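PDB 3PHS: cell wall surface anchor family protein from Streptococcus agalactiae, which serves as the minor pilin GBS52 of a cell-wall-anchored pilus, in which an IgG-like domain mediates adhesion to lung epithelial cells. Local coordinates for residues 95-103 and 115-123; 199-208 and 220-228. All blocks are in the same frame, centred on the assembly; numbering follows the deposited sequence.

Contact 1. Residues 95-103 and 115-123; sequences LPDGIYYGL and SAFLVDLSE
Gly98 O is gripped twice: Leu121 N donates to it over 2.9 Å, and a water reaches it at 3.0 Å while also binding Asp120 OD1, so the water bridges the two strands. The two segments form an antiparallel β-hairpin, strand 98-106 with strand 109-121, at the edge of a four-stranded sheet. Reciprocal backbone bonds join Gly98 to Leu121, Tyr100 to Val119 and Gly102 to Phe117.

On the Ile99 and Tyr101 face, Leu118 CD2 lies at the edge of the Tyr101 ring, 3.8 Å from Tyr101 CB. Farther along that ring, Ala116 CB comes 3.5 Å from Tyr101 CZ, and Tyr101 OH is hydrogen-bonded to Asn65 OD1, in helix 60-65. On the other face, Leu121 CD2 sits 3.7 Å from Tyr100 CE1 and presses tightly on Leu95 CB. Tyr100 OH donates back to Pro96 O, four residues earlier, as in a tyrosine corner; this ties the ring to the turn entering the strand. Phe117 holds CG between its backbone N and carbonyl carbon (chi1 49°), which folds the ring across to Gly102. There Gly102 CA makes a CH-pi contact 4.0 Å from the Phe117 ring centroid, 24° off the normal.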
loop_
_atom_site.group_PDB
_atom_site.type_symbol
_atom_site.label_atom_id
_atom_site.label_comp_id
_atom_site.label_asym_id
_atom_site.label_seq_id
_atom_site.Cartn_x
_atom_site.Cartn_y
_atom_site.Cartn_z
ATOM N N LEU A 95 3.491 16.402 24.932
ATOM C CA LEU A 95 2.272 15.610 24.885
ATOM C C LEU A 95 1.855 15.267 26.314
ATOM O O LEU A 95 2.716 14.888 27.121
ATOM C CB LEU A 95 2.512 14.323 24.089
ATOM C CG LEU A 95 2.188 14.315 22.588
ATOM C CD1 LEU A 95 2.748 15.494 21.812
ATOM C CD2 LEU A 95 2.674 12.975 22.011
ATOM N N PRO A 96 0.547 15.408 26.631
ATOM C CA PRO A 96 0.028 14.992 27.927
ATOM C C PRO A 96 0.233 13.509 28.124
ATOM O O PRO A 96 0.199 12.716 27.156
ATOM C CB PRO A 96 -1.463 15.295 27.822
ATOM C CG PRO A 96 -1.538 16.408 26.876
ATOM C CD PRO A 96 -0.515 16.046 25.832
ATOM N N ASP A 97 0.471 13.154 29.375
ATOM C CA ASP A 97 0.589 11.786 29.778
ATOM C C ASP A 97 -0.656 11.041 29.278
ATOM O O ASP A 97 -1.782 11.541 29.395
ATOM C CB ASP A 97 0.735 11.761 31.303
ATOM C CG ASP A 97 1.137 10.427 31.813
ATOM O OD1 ASP A 97 0.267 9.539 31.811
ATOM O OD2 ASP A 97 2.316 10.253 32.200
ATOM N N GLY A 98 -0.462 9.889 28.640
ATOM C CA GLY A 98 -1.597 9.195 28.018
ATOM C C GLY A 98 -1.186 8.044 27.124
ATOM O O GLY A 98 -0.006 7.709 27.044
ATOM N N ILE A 99 -2.174 7.434 26.471
ATOM C CA ILE A 99 -1.941 6.365 25.498
ATOM C C ILE A 99 -2.249 6.950 24.133
ATOM O O ILE A 99 -3.279 7.574 23.957
ATOM C CB ILE A 99 -2.849 5.100 25.742
ATOM C CG1 ILE A 99 -2.723 4.537 27.182
ATOM C CG2 ILE A 99 -2.571 4.001 24.693
ATOM C CD1 ILE A 99 -1.333 4.384 27.649
ATOM N N TYR A 100 -1.339 6.760 23.180
ATOM C CA TYR A 100 -1.487 7.320 21.848
ATOM C C TYR A 100 -1.379 6.234 20.788
ATOM O O TYR A 100 -0.540 5.342 20.881
ATOM C CB TYR A 100 -0.400 8.355 21.557
ATOM C CG TYR A 100 -0.495 9.575 22.435
ATOM C CD1 TYR A 100 -0.026 9.543 23.761
ATOM C CD2 TYR A 100 -1.096 10.751 21.956
ATOM C CE1 TYR A 100 -0.139 10.693 24.593
ATOM C CE2 TYR A 100 -1.214 11.891 22.775
ATOM C CZ TYR A 100 -0.741 11.844 24.082
ATOM O OH TYR A 100 -0.877 12.970 24.878
ATOM N N TYR A 101 -2.240 6.344 19.789
ATOM C CA TYR A 101 -2.162 5.529 18.600
ATOM C C TYR A 101 -1.525 6.378 17.523
ATOM O O TYR A 101 -2.036 7.451 17.198
ATOM C CB TYR A 101 -3.564 5.123 18.169
ATOM C CG TYR A 101 -3.647 4.350 16.872
ATOM C CD1 TYR A 101 -3.262 3.004 16.811
ATOM C CD2 TYR A 101 -4.137 4.958 15.713
ATOM C CE1 TYR A 101 -3.363 2.293 15.615
ATOM C CE2 TYR A 101 -4.239 4.251 14.511
ATOM C CZ TYR A 101 -3.856 2.922 14.485
ATOM O OH TYR A 101 -3.969 2.224 13.308
ATOM N N GLY A 102 -0.438 5.874 16.952
ATOM C CA GLY A 102 0.315 6.580 15.922
ATOM C C GLY A 102 0.317 5.832 14.600
ATOM O O GLY A 102 0.368 4.611 14.575
ATOM N N LEU A 103 0.264 6.582 13.504
ATOM C CA LEU A 103 0.325 5.985 12.165
ATOM C C LEU A 103 0.930 6.990 11.211
ATOM O O LEU A 103 0.935 8.185 11.495
ATOM C CB LEU A 103 -1.080 5.589 11.680
ATOM C CG LEU A 103 -2.016 6.664 11.123
ATOM C CD1 LEU A 103 -3.228 6.022 10.483
ATOM C CD2 LEU A 103 -2.458 7.600 12.227
ATOM N N SER A 115 3.729 0.214 9.967
ATOM C CA SER A 115 2.890 -0.433 10.955
ATOM C C SER A 115 2.496 0.594 12.003
ATOM O O SER A 115 3.363 1.250 12.593
ATOM C CB SER A 115 3.621 -1.610 11.600
ATOM O OG SER A 115 3.757 -2.676 10.669
ATOM N N ALA A 116 1.185 0.756 12.204
ATOM C CA ALA A 116 0.683 1.633 13.252
ATOM C C ALA A 116 1.019 1.043 14.629
ATOM O O ALA A 116 1.259 -0.170 14.765
ATOM C CB ALA A 116 -0.814 1.820 13.112
ATOM N N PHE A 117 1.018 1.892 15.656
ATOM C CA PHE A 117 1.510 1.451 16.964
ATOM C C PHE A 117 0.766 2.162 18.089
ATOM O O PHE A 117 0.181 3.232 17.885
ATOM C CB PHE A 117 3.017 1.748 17.098
ATOM C CG PHE A 117 3.384 3.144 16.714
ATOM C CD1 PHE A 117 3.753 3.439 15.397
ATOM C CD2 PHE A 117 3.302 4.179 17.646
ATOM C CE1 PHE A 117 4.040 4.741 15.022
ATOM C CE2 PHE A 117 3.609 5.479 17.285
ATOM C CZ PHE A 117 3.976 5.764 15.974
ATOM N N LEU A 118 0.831 1.585 19.277
ATOM C CA LEU A 118 0.386 2.297 20.467
ATOM C C LEU A 118 1.611 2.763 21.244
ATOM O O LEU A 118 2.602 2.042 21.332
ATOM C CB LEU A 118 -0.495 1.400 21.337
ATOM C CG LEU A 118 -1.892 1.144 20.800
ATOM C CD1 LEU A 118 -2.552 0.050 21.630
ATOM C CD2 LEU A 118 -2.735 2.456 20.796
ATOM N N VAL A 119 1.556 3.973 21.793
ATOM C CA VAL A 119 2.627 4.446 22.700
ATOM C C VAL A 119 2.009 4.637 24.098
ATOM O O VAL A 119 1.044 5.377 24.254
ATOM C CB VAL A 119 3.237 5.810 22.283
ATOM C CG1 VAL A 119 4.551 6.056 23.064
ATOM C CG2 VAL A 119 3.477 5.915 20.771
ATOM N N ASP A 120 2.587 3.971 25.097
ATOM C CA ASP A 120 2.223 4.164 26.494
ATOM C C ASP A 120 3.097 5.332 26.997
ATOM O O ASP A 120 4.205 5.120 27.532
ATOM C CB ASP A 120 2.522 2.853 27.232
ATOM C CG ASP A 120 2.091 2.843 28.688
ATOM O OD1 ASP A 120 1.515 3.821 29.208
ATOM O OD2 ASP A 120 2.363 1.802 29.330
ATOM N N LEU A 121 2.617 6.562 26.776
ATOM C CA LEU A 121 3.417 7.771 27.014
ATOM C C LEU A 121 3.360 8.217 28.479
ATOM O O LEU A 121 2.613 9.135 28.857
ATOM C CB LEU A 121 3.045 8.912 26.047
ATOM C CG LEU A 121 4.080 10.042 25.987
ATOM C CD1 LEU A 121 5.345 9.584 25.214
ATOM C CD2 LEU A 121 3.407 11.303 25.359
ATOM N N SER A 122 4.151 7.515 29.288
ATOM C CA SER A 122 4.307 7.776 30.711
ATOM C C SER A 122 5.659 8.430 31.055
ATOM O O SER A 122 5.928 8.745 32.232
ATOM C CB SER A 122 4.242 6.429 31.429
ATOM O OG SER A 122 5.293 5.591 30.979
ATOM N N GLU A 123 6.489 8.619 30.030
ATOM C CA GLU A 123 7.850 9.153 30.103
ATOM C C GLU A 123 8.223 9.567 28.674
ATOM O O GLU A 123 7.502 9.215 27.735
ATOM C CB GLU A 123 8.825 8.065 30.588
ATOM C CG GLU A 123 8.772 6.747 29.766
ATOM C CD GLU A 123 9.778 5.702 30.230
ATOM O OE1 GLU A 123 10.261 5.813 31.373
ATOM O OE2 GLU A 123 10.089 4.774 29.449
HETATM O O HOH W 1 3.634 9.034 33.864
HETATM O O HOH W 2 0.734 6.264 29.534
#

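Contact 2. Residues 199-208 and 220-228; sequences LIHGDYVLKE and AETAVTIEK
Seven backbone hydrogen bonds join Gly202, Tyr204, Leu206 and Glu208 to Ile226, Val224, Thr222 and Ala220, pairing strand 202-210 with the edge strand 221-226. These antiparallel neighbours belong to the prealbumin-like domain. The straightest bond runs from Val224 N to Tyr204 O (2.9 Å, 177° at the hydrogen), although the donor stands well above the carbonyl plane.

On the Asp203 and Thr225 face, Thr225 OG1 donates to Asp203 OD1 over 2.6 Å, meeting the carboxylate from above its plane. Asp203 CG and Thr225 OG1 are each anti to their own carbonyl carbon (chi1 -66° in both), and in this cross-strand pair the side chains lie side by side, pointing the same way. Lys207 and Glu221 are also side by side, but Lys207 NZ and Glu221 OE2 stay 5.1 Å apart, too far for a salt bridge.

Apolar contacts predominate on the face of Tyr204, Leu206, Val224 and Ile226. Ile226 CG1 meets Tyr204 CD1 at 3.6 Å, while Ile226 CD1 crosses to Leu199 CD1 at 3.7 Å. Val224 divides its branches: CG2 lies 3.8 Å from Tyr204 CB, and CG1 lies 3.8 Å from Leu206 CD1. Tyr204 OH bonds to Ile200 O on a lone pair, a tyrosine corner, and the ring also receives Arg112 in a cation-pi contact. Leu138 and Val232 cover Ile226 from other strands.

The buried face is thus held largely by branched apolar packing and a tethered tyrosine, whereas the outer face adds a Thr-Asp hydrogen bond at a more solvent-accessible position.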
loop_
_atom_site.group_PDB
_atom_site.type_symbol
_atom_site.label_atom_id
_atom_site.label_comp_id
_atom_site.label_asym_id
_atom_site.label_seq_id
_atom_site.Cartn_x
_atom_site.Cartn_y
_atom_site.Cartn_z
ATOM N N LEU A 199 7.375 -1.748 -7.064
ATOM C CA LEU A 199 6.205 -1.919 -6.187
ATOM C C LEU A 199 6.659 -2.462 -4.840
ATOM O O LEU A 199 7.292 -3.510 -4.763
ATOM C CB LEU A 199 5.157 -2.867 -6.796
ATOM C CG LEU A 199 4.473 -2.324 -8.072
ATOM C CD1 LEU A 199 3.852 -3.453 -8.883
ATOM C CD2 LEU A 199 3.442 -1.251 -7.752
ATOM N N ILE A 200 6.309 -1.763 -3.763
ATOM C CA ILE A 200 6.683 -2.272 -2.455
ATOM C C ILE A 200 5.987 -3.606 -2.257
ATOM O O ILE A 200 4.806 -3.761 -2.616
ATOM C CB ILE A 200 6.339 -1.286 -1.317
ATOM C CG1 ILE A 200 7.088 0.025 -1.541
ATOM C CG2 ILE A 200 6.688 -1.928 0.058
ATOM C CD1 ILE A 200 6.709 1.159 -0.557
ATOM N N HIS A 201 6.706 -4.574 -1.697
ATOM C CA HIS A 201 6.154 -5.919 -1.510
ATOM C C HIS A 201 4.855 -5.914 -0.687
ATOM O O HIS A 201 4.692 -5.121 0.259
ATOM C CB HIS A 201 7.210 -6.902 -0.971
ATOM C CG HIS A 201 7.667 -6.624 0.432
ATOM N ND1 HIS A 201 7.076 -7.205 1.534
ATOM C CD2 HIS A 201 8.670 -5.849 0.909
ATOM C CE1 HIS A 201 7.684 -6.786 2.632
ATOM N NE2 HIS A 201 8.663 -5.971 2.281
ATOM N N GLY A 202 3.919 -6.778 -1.079
ATOM C CA GLY A 202 2.579 -6.797 -0.472
ATOM C C GLY A 202 1.506 -7.161 -1.474
ATOM O O GLY A 202 1.808 -7.589 -2.599
ATOM N N ASP A 203 0.247 -6.956 -1.089
ATOM C CA ASP A 203 -0.881 -7.437 -1.893
ATOM C C ASP A 203 -1.534 -6.338 -2.700
ATOM O O ASP A 203 -1.801 -5.236 -2.189
ATOM C CB ASP A 203 -1.915 -8.136 -0.992
ATOM C CG ASP A 203 -1.375 -9.406 -0.364
ATOM O OD1 ASP A 203 -0.362 -9.950 -0.866
ATOM O OD2 ASP A 203 -1.980 -9.851 0.648
ATOM N N TYR A 204 -1.784 -6.638 -3.970
ATOM C CA TYR A 204 -2.355 -5.685 -4.904
ATOM C C TYR A 204 -3.502 -6.324 -5.676
ATOM O O TYR A 204 -3.714 -7.530 -5.610
ATOM C CB TYR A 204 -1.279 -5.175 -5.897
ATOM C CG TYR A 204 -0.163 -4.391 -5.237
ATOM C CD1 TYR A 204 0.885 -5.040 -4.601
ATOM C CD2 TYR A 204 -0.176 -2.992 -5.229
ATOM C CE1 TYR A 204 1.915 -4.317 -3.971
ATOM C CE2 TYR A 204 0.860 -2.247 -4.602
ATOM C CZ TYR A 204 1.891 -2.928 -3.980
ATOM O OH TYR A 204 2.889 -2.217 -3.353
ATOM N N VAL A 205 -4.232 -5.495 -6.406
ATOM C CA VAL A 205 -5.353 -5.966 -7.215
ATOM C C VAL A 205 -5.285 -5.303 -8.582
ATOM O O VAL A 205 -5.225 -4.069 -8.696
ATOM C CB VAL A 205 -6.718 -5.684 -6.537
ATOM C CG1 VAL A 205 -7.884 -6.056 -7.470
ATOM C CG2 VAL A 205 -6.833 -6.416 -5.220
ATOM N N LEU A 206 -5.296 -6.139 -9.620
ATOM C CA LEU A 206 -5.414 -5.665 -10.991
ATOM C C LEU A 206 -6.884 -5.594 -11.385
ATOM O O LEU A 206 -7.611 -6.583 -11.259
ATOM C CB LEU A 206 -4.675 -6.617 -11.934
ATOM C CG LEU A 206 -3.158 -6.455 -12.050
ATOM C CD1 LEU A 206 -2.586 -7.685 -12.736
ATOM C CD2 LEU A 206 -2.782 -5.164 -12.814
ATOM N N LYS A 207 -7.310 -4.436 -11.844
ATOM C CA LYS A 207 -8.653 -4.264 -12.314
ATOM C C LYS A 207 -8.670 -4.113 -13.835
ATOM O O LYS A 207 -8.034 -3.262 -14.356
ATOM C CB LYS A 207 -9.314 -3.081 -11.606
ATOM C CG LYS A 207 -10.799 -2.998 -11.794
ATOM C CD LYS A 207 -11.446 -1.854 -10.976
ATOM C CE LYS A 207 -12.872 -1.528 -11.463
ATOM N NZ LYS A 207 -13.423 -0.306 -10.874
ATOM N N GLU A 208 -9.341 -5.022 -14.529
ATOM C CA GLU A 208 -9.397 -4.908 -15.978
ATOM C C GLU A 208 -10.510 -3.924 -16.321
ATOM O O GLU A 208 -11.646 -4.092 -15.870
ATOM C CB GLU A 208 -9.648 -6.274 -16.637
ATOM C CG GLU A 208 -9.464 -6.233 -18.146
ATOM C CD GLU A 208 -9.634 -7.603 -18.814
ATOM O OE1 GLU A 208 -9.549 -8.645 -18.130
ATOM O OE2 GLU A 208 -9.835 -7.611 -20.043
ATOM N N ALA A 220 -12.810 -9.579 -13.653
ATOM C CA ALA A 220 -12.697 -8.132 -13.461
ATOM C C ALA A 220 -11.493 -7.766 -12.592
ATOM O O ALA A 220 -10.686 -6.913 -12.961
ATOM C CB ALA A 220 -13.982 -7.568 -12.856
ATOM N N GLU A 221 -11.376 -8.436 -11.450
ATOM C CA GLU A 221 -10.308 -8.142 -10.484
ATOM C C GLU A 221 -9.495 -9.381 -10.213
ATOM O O GLU A 221 -10.061 -10.460 -9.961
ATOM C CB GLU A 221 -10.880 -7.589 -9.177
ATOM C CG GLU A 221 -11.529 -6.229 -9.363
ATOM C CD GLU A 221 -12.087 -5.632 -8.096
ATOM O OE1 GLU A 221 -11.785 -6.119 -6.982
ATOM O OE2 GLU A 221 -12.822 -4.637 -8.233
ATOM N N THR A 222 -8.168 -9.220 -10.258
ATOM C CA THR A 222 -7.216 -10.322 -10.077
ATOM C C THR A 222 -6.225 -9.961 -8.971
ATOM O O THR A 222 -5.540 -8.936 -9.059
ATOM C CB THR A 222 -6.427 -10.609 -11.384
ATOM O OG1 THR A 222 -7.350 -10.911 -12.448
ATOM C CG2 THR A 222 -5.436 -11.756 -11.200
ATOM N N ALA A 223 -6.156 -10.808 -7.947
ATOM C CA ALA A 223 -5.233 -10.598 -6.831
ATOM C C ALA A 223 -3.808 -10.893 -7.259
ATOM O O ALA A 223 -3.540 -11.875 -7.964
ATOM C CB ALA A 223 -5.616 -11.469 -5.640
ATOM N N VAL A 224 -2.880 -10.026 -6.865
ATOM C CA VAL A 224 -1.464 -10.310 -7.097
ATOM C C VAL A 224 -0.662 -9.977 -5.842
ATOM O O VAL A 224 -0.916 -8.963 -5.181
ATOM C CB VAL A 224 -0.843 -9.596 -8.356
ATOM C CG1 VAL A 224 -1.820 -9.534 -9.543
ATOM C CG2 VAL A 224 -0.360 -8.208 -8.031
ATOM N N THR A 225 0.296 -10.835 -5.523
ATOM C CA THR A 225 1.215 -10.555 -4.424
ATOM C C THR A 225 2.623 -10.263 -4.965
ATOM O O THR A 225 3.260 -11.137 -5.604
ATOM C CB THR A 225 1.235 -11.703 -3.384
ATOM O OG1 THR A 225 -0.043 -11.795 -2.737
ATOM C CG2 THR A 225 2.317 -11.448 -2.328
ATOM N N ILE A 226 3.092 -9.036 -4.723
ATOM C CA ILE A 226 4.461 -8.641 -5.078
ATOM C C ILE A 226 5.393 -9.184 -3.997
ATOM O O ILE A 226 5.145 -8.985 -2.796
ATOM C CB ILE A 226 4.617 -7.087 -5.185
ATOM C CG1 ILE A 226 3.707 -6.486 -6.289
ATOM C CG2 ILE A 226 6.114 -6.660 -5.332
ATOM C CD1 ILE A 226 4.052 -6.910 -7.716
ATOM N N GLU A 227 6.452 -9.871 -4.429
ATOM C CA GLU A 227 7.509 -10.312 -3.532
ATOM C C GLU A 227 8.758 -9.491 -3.787
ATOM O O GLU A 227 9.095 -9.200 -4.934
ATOM C CB GLU A 227 7.820 -11.787 -3.740
ATOM C CG GLU A 227 6.747 -12.718 -3.200
ATOM C CD GLU A 227 6.990 -14.146 -3.628
ATOM O OE1 GLU A 227 8.035 -14.717 -3.254
ATOM O OE2 GLU A 227 6.137 -14.694 -4.350
ATOM N N LYS A 228 9.448 -9.110 -2.716
ATOM C CA LYS A 228 10.614 -8.258 -2.877
ATOM C C LYS A 228 11.714 -8.959 -3.672
ATOM O O LYS A 228 11.950 -10.145 -3.483
ATOM C CB LYS A 228 11.156 -7.801 -1.518
ATOM C CG LYS A 228 11.795 -8.876 -0.648
ATOM C CD LYS A 228 12.277 -8.183 0.643
ATOM C CE LYS A 228 12.586 -9.134 1.778
ATOM N NZ LYS A 228 12.477 -8.342 3.055
HETATM O O HOH W 3 -7.998 -8.586 -13.617
#

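Contact 1 closes before contact 2 opens along the chain. Their centres lie about 32 Å apart and their nearest atoms about 10 Å, without touching. Each pairs the third and fourth strands of a four-stranded antiparallel sheet with the order 2-1-3-4, and each holds a tyrosine that bonds back to the carbonyl four residues before it, so the two sheets echo one another. Strand 109-121, which provides most of segment 115-123, also carries Arg112; this arginine reaches Tyr204 and the carbonyl of Asp203 in contact 2. Asp24 forms a second link from the N-terminal part, a salt bridge to Lys228.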